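Local structure of sugar isomerase (Sinorhizobium meliloti, 3QC0) at residues G68-P73 with D83-A88; H180-P185 with C206-P211. The protein binds zinc in a xylose isomerase-like TIM barrel and probably interconverts sugars as an isomerase. One frame throughout, in Å; residues are numbered along the deposited sequence. Where two conformers were deposited one is given.

Contact 1. Residues G68-P73 with D83-A88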
ATOM      1  N   GLY A  68      -6.077  12.047 -15.527  1.00 12.34           N
ATOM      2  CA  GLY A  68      -5.660  12.299 -14.155  1.00 11.84           C
ATOM      3  C   GLY A  68      -4.490  13.249 -14.083  1.00 13.01           C
ATOM      4  O   GLY A  68      -4.417  14.236 -14.785  1.00 13.00           O
ATOM      5  N   PHE A  69      -3.539  12.895 -13.215  1.00 12.54           N
ATOM      6  CA  PHE A  69      -2.329  13.673 -12.977  1.00 12.43           C
ATOM      7  C   PHE A  69      -2.607  15.130 -12.719  1.00 11.83           C
ATOM      8  O   PHE A  69      -2.045  16.019 -13.346  1.00 12.98           O
ATOM      9  CB  PHE A  69      -1.326  13.402 -14.123  1.00 13.04           C
ATOM     10  CG  PHE A  69      -0.975  11.960 -14.197  1.00 16.80           C
ATOM     11  CD1 PHE A  69      -0.106  11.422 -13.273  1.00 20.12           C
ATOM     12  CD2 PHE A  69      -1.573  11.123 -15.129  1.00 20.22           C
ATOM     13  CE1 PHE A  69       0.189  10.035 -13.269  1.00 20.71           C
ATOM     14  CE2 PHE A  69      -1.290   9.761 -15.124  1.00 21.41           C
ATOM     15  CZ  PHE A  69      -0.423   9.231 -14.199  1.00 21.14           C
ATOM     16  N   PHE A  70      -3.463  15.365 -11.710  1.00 10.81           N
ATOM     17  CA  PHE A  70      -3.923  16.711 -11.405  1.00 12.20           C
ATOM     18  C   PHE A  70      -3.015  17.613 -10.566  1.00 12.65           C
ATOM     19  O   PHE A  70      -2.906  18.797 -10.857  1.00 12.77           O
ATOM     20  CB  PHE A  70      -5.307  16.645 -10.736  1.00 13.20           C
ATOM     21  CG  PHE A  70      -6.367  16.053 -11.613  1.00 12.47           C
ATOM     22  CD1 PHE A  70      -6.900  16.802 -12.646  1.00 14.37           C
ATOM     23  CD2 PHE A  70      -6.886  14.794 -11.369  1.00 13.38           C
ATOM     24  CE1 PHE A  70      -7.873  16.281 -13.437  1.00 12.87           C
ATOM     25  CE2 PHE A  70      -7.885  14.280 -12.160  1.00 13.01           C
ATOM     26  CZ  PHE A  70      -8.369  15.040 -13.208  1.00 13.40           C
ATOM     27  N   PRO A  71      -2.367  17.084  -9.505  1.00 12.35           N
ATOM     28  CA  PRO A  71      -1.638  18.058  -8.665  1.00 13.82           C
ATOM     29  C   PRO A  71      -0.433  18.652  -9.367  1.00 14.49           C
ATOM     30  O   PRO A  71       0.252  17.956 -10.142  1.00 15.43           O
ATOM     31  CB  PRO A  71      -1.247  17.234  -7.421  1.00 14.63           C
ATOM     32  CG  PRO A  71      -2.207  16.076  -7.395  1.00 13.13           C
ATOM     33  CD  PRO A  71      -2.446  15.768  -8.866  1.00 11.83           C
ATOM     34  N   ALA A  72      -0.200  19.933  -9.123  1.00 14.76           N
ATOM     35  CA  ALA A  72       0.962  20.648  -9.655  1.00 15.91           C
ATOM     36  C   ALA A  72       1.206  21.827  -8.752  1.00 18.46           C
ATOM     37  O   ALA A  72       0.277  22.285  -8.046  1.00 18.91           O
ATOM     38  CB  ALA A  72       0.753  21.082 -11.151  1.00 16.47           C
ATOM     39  N   PRO A  73       2.445  22.331  -8.740  1.00 21.28           N
ATOM     40  CA  PRO A  73       2.800  23.385  -7.805  1.00 23.67           C
ATOM     41  C   PRO A  73       2.191  24.743  -8.085  1.00 24.40           C
ATOM     42  O   PRO A  73       2.275  25.620  -7.223  1.00 27.61           O
ATOM     43  CB  PRO A  73       4.324  23.493  -7.943  1.00 24.38           C
ATOM     44  CG  PRO A  73       4.765  22.418  -8.779  1.00 25.09           C
ATOM     45  CD  PRO A  73       3.591  21.833  -9.498  1.00 22.23           C
ATOM     46  N   ASP A  83      -6.646  20.593 -18.735  1.00 12.82           N
ATOM     47  CA  ASP A  83      -6.873  20.696 -20.159  1.00 13.65           C
ATOM     48  C   ASP A  83      -6.492  19.417 -20.881  1.00 13.70           C
ATOM     49  O   ASP A  83      -7.217  19.008 -21.806  1.00 15.23           O
ATOM     50  CB  ASP A  83      -6.236  21.986 -20.724  1.00 14.69           C
ATOM     51  CG  ASP A  83      -7.129  22.682 -21.730  1.00 15.05           C
ATOM     52  OD1 ASP A  83      -8.369  22.800 -21.508  1.00 16.99           O
ATOM     53  OD2 ASP A  83      -6.585  23.112 -22.772  1.00 17.91           O
ATOM     54  N   ASP A  84      -5.365  18.765 -20.498  0.59 13.64           N
ATOM     55  CA  ASP A  84      -5.047  17.430 -21.024  0.59 14.20           C
ATOM     56  C   ASP A  84      -6.155  16.432 -20.817  0.59 12.71           C
ATOM     57  O   ASP A  84      -6.435  15.623 -21.699  0.59 13.70           O
ATOM     58  CB  ASP A  84      -3.732  16.842 -20.444  0.59 15.07           C
ATOM     59  CG  ASP A  84      -3.429  15.425 -20.957  0.59 15.72           C
ATOM     60  OD1 ASP A  84      -3.217  15.311 -22.208  0.59 15.85           O
ATOM     61  OD2 ASP A  84      -3.493  14.438 -20.149  0.59 16.36           O
ATOM     62  N   ASN A  85      -6.811  16.475 -19.644  1.00 12.26           N
ATOM     63  CA  ASN A  85      -7.898  15.579 -19.384  1.00 11.95           C
ATOM     64  C   ASN A  85      -9.077  15.827 -20.334  1.00 12.66           C
ATOM     65  O   ASN A  85      -9.770  14.883 -20.689  1.00 12.75           O
ATOM     66  CB  ASN A  85      -8.375  15.709 -17.930  1.00 11.54           C
ATOM     67  CG  ASN A  85      -7.527  14.899 -16.951  1.00 12.39           C
ATOM     68  OD1 ASN A  85      -7.886  13.759 -16.659  1.00 14.10           O
ATOM     69  ND2 ASN A  85      -6.411  15.471 -16.456  1.00 12.96           N
ATOM     70  N   ARG A  86      -9.285  17.094 -20.713  1.00 11.37           N
ATOM     71  CA  ARG A  86     -10.324  17.387 -21.709  1.00 11.92           C
ATOM     72  C   ARG A  86      -9.993  16.729 -23.047  1.00 12.44           C
ATOM     73  O   ARG A  86     -10.886  16.178 -23.694  1.00 13.83           O
ATOM     74  CB  ARG A  86     -10.542  18.884 -21.844  1.00 11.92           C
ATOM     75  CG  ARG A  86     -11.068  19.530 -20.578  1.00 11.77           C
ATOM     76  CD  ARG A  86     -11.327  21.029 -20.723  1.00 13.06           C
ATOM     77  NE  ARG A  86     -11.787  21.620 -19.475  1.00 14.56           N
ATOM     78  CZ  ARG A  86     -11.124  22.530 -18.758  1.00 12.86           C
ATOM     79  NH1 ARG A  86      -9.912  23.013 -19.094  1.00 13.84           N
ATOM     80  NH2 ARG A  86     -11.651  22.903 -17.635  1.00 14.89           N
ATOM     81  N   ARG A  87      -8.714  16.743 -23.440  1.00 12.75           N
ATOM     82  CA  ARG A  87      -8.291  16.030 -24.633  1.00 14.10           C
ATOM     83  C   ARG A  87      -8.527  14.516 -24.488  1.00 14.19           C
ATOM     84  O   ARG A  87      -9.000  13.854 -25.394  1.00 14.72           O
ATOM     85  CB  ARG A  87      -6.814  16.299 -24.934  1.00 14.11           C
ATOM     86  CG  ARG A  87      -6.385  17.746 -25.094  1.00 16.18           C
ATOM     87  CD  ARG A  87      -6.872  18.378 -26.410  1.00 19.07           C
ATOM     88  NE  ARG A  87      -8.325  18.576 -26.394  1.00 18.49           N
ATOM     89  CZ  ARG A  87      -8.964  19.535 -25.715  1.00 18.76           C
ATOM     90  NH1 ARG A  87      -8.308  20.434 -24.984  1.00 18.25           N
ATOM     91  NH2 ARG A  87     -10.284  19.577 -25.744  1.00 18.91           N
ATOM     92  N   ALA A  88      -8.212  13.966 -23.304  1.00 13.09           N
ATOM     93  CA  ALA A  88      -8.434  12.581 -23.043  1.00 13.82           C
ATOM     94  C   ALA A  88      -9.911  12.209 -23.167  1.00 14.21           C
ATOM     95  O   ALA A  88     -10.250  11.155 -23.683  1.00 14.41           O
ATOM     96  CB  ALA A  88      -7.865  12.171 -21.653  1.00 13.56           C
TER

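Contact 2. Residues H180-P185 with C206-P211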
ATOM      1  N   HIS A 180      -4.864  -2.929  -6.989  1.00 12.60           N
ATOM      2  CA  HIS A 180      -4.788  -1.738  -6.171  1.00 12.36           C
ATOM      3  C   HIS A 180      -5.577  -1.855  -4.874  1.00 11.91           C
ATOM      4  O   HIS A 180      -5.302  -1.094  -3.921  1.00 12.43           O
ATOM      5  CB  HIS A 180      -5.321  -0.538  -6.961  1.00 12.96           C
ATOM      6  CG  HIS A 180      -4.530  -0.252  -8.191  1.00 11.02           C
ATOM      7  ND1 HIS A 180      -3.150  -0.262  -8.191  1.00 12.14           N
ATOM      8  CD2 HIS A 180      -4.916   0.067  -9.456  1.00 11.95           C
ATOM      9  CE1 HIS A 180      -2.723   0.003  -9.419  1.00 14.51           C
ATOM     10  NE2 HIS A 180      -3.771   0.212 -10.197  1.00 14.06           N
ATOM     11  N   VAL A 181      -6.603  -2.727  -4.862  1.00 11.53           N
ATOM     12  CA  VAL A 181      -7.565  -2.747  -3.746  1.00 11.80           C
ATOM     13  C   VAL A 181      -7.680  -4.061  -2.966  1.00 11.86           C
ATOM     14  O   VAL A 181      -8.359  -4.065  -1.935  1.00 12.97           O
ATOM     15  CB  VAL A 181      -9.022  -2.359  -4.253  1.00 12.22           C
ATOM     16  CG1 VAL A 181      -9.028  -1.065  -5.045  1.00 12.51           C
ATOM     17  CG2 VAL A 181      -9.672  -3.514  -5.091  1.00 12.58           C
ATOM     18  N   TRP A 182      -7.082  -5.156  -3.449  1.00 12.75           N
ATOM     19  CA  TRP A 182      -7.366  -6.493  -2.905  1.00 12.32           C
ATOM     20  C   TRP A 182      -7.104  -6.574  -1.390  1.00 12.01           C
ATOM     21  O   TRP A 182      -7.764  -7.331  -0.691  1.00 14.42           O
ATOM     22  CB  TRP A 182      -6.558  -7.579  -3.605  1.00 13.27           C
ATOM     23  CG  TRP A 182      -5.125  -7.568  -3.261  1.00 12.14           C
ATOM     24  CD1 TRP A 182      -4.159  -6.793  -3.790  1.00 13.62           C
ATOM     25  CD2 TRP A 182      -4.507  -8.331  -2.209  1.00 11.13           C
ATOM     26  NE1 TRP A 182      -2.955  -7.036  -3.152  1.00 12.99           N
ATOM     27  CE2 TRP A 182      -3.152  -7.990  -2.184  1.00 12.83           C
ATOM     28  CE3 TRP A 182      -4.980  -9.291  -1.350  1.00 13.37           C
ATOM     29  CZ2 TRP A 182      -2.243  -8.574  -1.278  1.00 13.15           C
ATOM     30  CZ3 TRP A 182      -4.120  -9.853  -0.438  1.00 14.45           C
ATOM     31  CH2 TRP A 182      -2.740  -9.497  -0.406  1.00 14.02           C
ATOM     32  N   TRP A 183      -6.109  -5.822  -0.934  1.00 12.68           N
ATOM     33  CA  TRP A 183      -5.609  -5.832   0.448  1.00 12.91           C
ATOM     34  C   TRP A 183      -6.487  -5.080   1.421  1.00 12.14           C
ATOM     35  O   TRP A 183      -6.328  -5.178   2.626  1.00 13.04           O
ATOM     36  CB  TRP A 183      -4.151  -5.213   0.444  1.00 12.90           C
ATOM     37  CG  TRP A 183      -4.259  -3.817   0.004  1.00 13.14           C
ATOM     38  CD1 TRP A 183      -4.208  -3.377  -1.298  1.00 14.52           C
ATOM     39  CD2 TRP A 183      -4.642  -2.680   0.783  1.00 12.77           C
ATOM     40  NE1 TRP A 183      -4.507  -2.057  -1.364  1.00 15.80           N
ATOM     41  CE2 TRP A 183      -4.801  -1.599  -0.113  1.00 13.47           C
ATOM     42  CE3 TRP A 183      -4.838  -2.451   2.165  1.00 13.59           C
ATOM     43  CZ2 TRP A 183      -5.163  -0.332   0.301  1.00 14.37           C
ATOM     44  CZ3 TRP A 183      -5.207  -1.192   2.567  1.00 13.86           C
ATOM     45  CH2 TRP A 183      -5.371  -0.149   1.645  1.00 13.67           C
ATOM     46  N   ASP A 184      -7.419  -4.261   0.917  1.00 12.28           N
ATOM     47  CA  ASP A 184      -8.110  -3.309   1.771  1.00 11.95           C
ATOM     48  C   ASP A 184      -9.026  -4.043   2.754  1.00 13.24           C
ATOM     49  O   ASP A 184      -9.925  -4.765   2.345  1.00 13.60           O
ATOM     50  CB  ASP A 184      -8.916  -2.336   0.899  1.00 12.61           C
ATOM     51  CG  ASP A 184      -9.528  -1.174   1.679  1.00 15.12           C
ATOM     52  OD1 ASP A 184      -9.837  -1.299   2.869  1.00 15.88           O
ATOM     53  OD2 ASP A 184      -9.697  -0.096   1.065  1.00 16.52           O
ATOM     54  N   PRO A 185      -8.806  -3.854   4.072  1.00 13.31           N
ATOM     55  CA  PRO A 185      -9.614  -4.600   5.021  1.00 14.30           C
ATOM     56  C   PRO A 185     -11.091  -4.273   4.933  1.00 15.40           C
ATOM     57  O   PRO A 185     -11.885  -5.093   5.394  1.00 18.97           O
ATOM     58  CB  PRO A 185      -8.975  -4.275   6.393  1.00 15.31           C
ATOM     59  CG  PRO A 185      -8.153  -3.201   6.227  1.00 16.78           C
ATOM     60  CD  PRO A 185      -7.766  -3.074   4.747  1.00 14.15           C
ATOM     61  N   CYS A 206      -5.964  -9.254 -12.643  1.00 15.35           N
ATOM     62  CA  CYS A 206      -4.534  -9.595 -12.649  1.00 16.71           C
ATOM     63  C   CYS A 206      -4.340 -10.261 -11.277  1.00 16.77           C
ATOM     64  O   CYS A 206      -5.317 -10.664 -10.655  1.00 18.00           O
ATOM     65  CB  CYS A 206      -3.625  -8.378 -12.841  1.00 15.52           C
ATOM     66  SG  CYS A 206      -3.851  -7.127 -11.583  1.00 17.97           S
ATOM     67  N   ASP A 207      -3.101 -10.413 -10.849  1.00 16.53           N
ATOM     68  CA  ASP A 207      -2.868 -11.026  -9.565  1.00 16.19           C
ATOM     69  C   ASP A 207      -1.688 -10.396  -8.837  1.00 15.05           C
ATOM     70  O   ASP A 207      -0.843  -9.729  -9.459  1.00 15.64           O
ATOM     71  CB  ASP A 207      -2.648 -12.554  -9.712  1.00 16.19           C
ATOM     72  CG  ASP A 207      -3.338 -13.368  -8.608  1.00 16.91           C
ATOM     73  OD1 ASP A 207      -3.525 -12.831  -7.467  1.00 16.71           O
ATOM     74  OD2 ASP A 207      -3.672 -14.568  -8.853  1.00 18.47           O
ATOM     75  N   TRP A 208      -1.675 -10.610  -7.524  1.00 15.63           N
ATOM     76  CA  TRP A 208      -0.611 -10.172  -6.642  1.00 15.02           C
ATOM     77  C   TRP A 208       0.294 -11.346  -6.324  1.00 15.01           C
ATOM     78  O   TRP A 208      -0.134 -12.299  -5.684  1.00 16.50           O
ATOM     79  CB  TRP A 208      -1.203  -9.554  -5.349  1.00 14.29           C
ATOM     80  CG  TRP A 208      -0.108  -8.995  -4.471  1.00 14.49           C
ATOM     81  CD1 TRP A 208       0.663  -9.695  -3.567  1.00 14.98           C
ATOM     82  CD2 TRP A 208       0.385  -7.651  -4.441  1.00 14.15           C
ATOM     83  NE1 TRP A 208       1.555  -8.854  -2.962  1.00 14.34           N
ATOM     84  CE2 TRP A 208       1.412  -7.597  -3.485  1.00 13.70           C
ATOM     85  CE3 TRP A 208       0.017  -6.487  -5.061  1.00 12.98           C
ATOM     86  CZ2 TRP A 208       2.098  -6.432  -3.210  1.00 14.19           C
ATOM     87  CZ3 TRP A 208       0.705  -5.336  -4.811  1.00 14.09           C
ATOM     88  CH2 TRP A 208       1.718  -5.303  -3.865  1.00 14.21           C
ATOM     89  N   LEU A 209       1.525 -11.284  -6.824  1.00 16.05           N
ATOM     90  CA  LEU A 209       2.465 -12.401  -6.680  1.00 16.86           C
ATOM     91  C   LEU A 209       3.145 -12.410  -5.322  1.00 17.54           C
ATOM     92  O   LEU A 209       3.369 -11.367  -4.730  1.00 17.40           O
ATOM     93  CB  LEU A 209       3.506 -12.347  -7.802  1.00 17.87           C
ATOM     94  CG  LEU A 209       2.972 -12.437  -9.239  1.00 18.65           C
ATOM     95  CD1 LEU A 209       4.176 -12.249 -10.191  1.00 19.72           C
ATOM     96  CD2 LEU A 209       2.174 -13.745  -9.432  1.00 18.57           C
ATOM     97  N   VAL A 210       3.519 -13.616  -4.889  1.00 17.81           N
ATOM     98  CA  VAL A 210       4.355 -13.786  -3.701  1.00 18.00           C
ATOM     99  C   VAL A 210       5.635 -14.547  -4.115  1.00 19.65           C
ATOM    100  O   VAL A 210       5.568 -15.732  -4.433  1.00 20.73           O
ATOM    101  CB  VAL A 210       3.613 -14.526  -2.549  1.00 18.43           C
ATOM    102  CG1 VAL A 210       4.586 -14.833  -1.375  1.00 18.40           C
ATOM    103  CG2 VAL A 210       2.389 -13.695  -2.079  1.00 19.56           C
ATOM    104  N   PRO A 211       6.789 -13.871  -4.093  1.00 21.33           N
ATOM    105  CA  PRO A 211       7.006 -12.458  -3.817  1.00 21.38           C
ATOM    106  C   PRO A 211       6.637 -11.598  -5.018  1.00 21.19           C
ATOM    107  O   PRO A 211       6.564 -12.096  -6.153  1.00 21.64           O
ATOM    108  CB  PRO A 211       8.515 -12.381  -3.604  1.00 23.29           C
ATOM    109  CG  PRO A 211       9.027 -13.435  -4.555  1.00 23.83           C
ATOM    110  CD  PRO A 211       8.070 -14.564  -4.397  1.00 22.51           C
TER

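Contact 1. Residues G68-P73 with D83-A88
N85 turns its carboxamide to the backbone of G68 and uses both ends of it. OD1 of N85 accepts a hydrogen bond from the backbone N of G68 at 2.7 Å, with the donor slightly out of the carbonyl plane. ND2 of N85 returns a nearly straight bond of 2.9 Å to the carbonyl O of G68 (167° at the hydrogen), in the carbonyl plane and on a lone pair. That oxygen lies almost in the plane of the amide, so the two bonds together fix the rotation of the carboxamide and settle which end is oxygen and which nitrogen. ND2 also donates to A81 O one helical turn back, which leaves the buried amide well satisfied. With CG anti to its own carbonyl carbon, N85 reaches from helix 75-94 to the main chain where strand 60-68 ends. The pairing thus ties the third strand of the TIM barrel to the helix that follows it, inside a beta-alpha unit. G68 adopts a backbone conformation with positive phi, in which a CB would be jammed against the preceding carbonyl O. Further out, F70 lies beside the amide, its ring plane only 13° from that of N85. Its CE1 comes within 3.5 Å of ND2 of N85, and its CZ within 3.7 Å of OD1. G68 O sits 4.0 Å above the centre of one face of the F70 ring. The same phenyl group packs on I125, while N85 touches V128, both of helix 114-135.

Contact 2. Residues H180-P185 with C206-P211
W182 meets W208 across this contact, at the first position after H180 and V181 to touch the other segment. Its CG stands between the backbone N and the carbonyl carbon (chi1 72°), which sets the indole over the ring of W208. NE1 of W182 lies 3.2 Å above the plane of the W208 ring, offset toward the rim, and is 3.6 Å from both CD2 and CE3 of W208. CZ2 of W182 covers the same indole, 3.9 Å from CG of W208. The two five-membered rings are inclined by 40°, and the side chains cross at about a right angle. W208 CB packs on one face of W182, while CB of W183 covers the opposite face. With an alanine at W182 the indole over W208 is gone, and the W208 ring would probably lose this cover on that face and be freer to shift. W183, next along, donates from NE1 to H180 O at 2.8 Å, from above the carbonyl plane, within a stretch where V181 to D184 form a type I beta turn. W208 also meets the rings of Y179 and H145, and A150 of the second subunit packs on it. This aromatic cluster joins the loops following the sixth and seventh strands at the C-terminal mouth of the TIM barrel, where D177 and H204 bind zinc.

Along the chain the two contacts come in series: contact 1 closes at the third beta-alpha unit of the barrel before contact 2 opens beyond the sixth strand. Their centres are 28 Å apart and their nearest atoms about 10 Å, so they do not touch. Both belong to the same closed eight-stranded parallel barrel, on different parts of its circumference. Contact 1 joins strand 60-68 to helix 75-94 within one subunit, whereas contact 2 links the chain after strand 172-177 to the loop after strand 200-205. Those two strands carry the zinc ligands D177 and H204, and contact 2 additionally meets the second subunit.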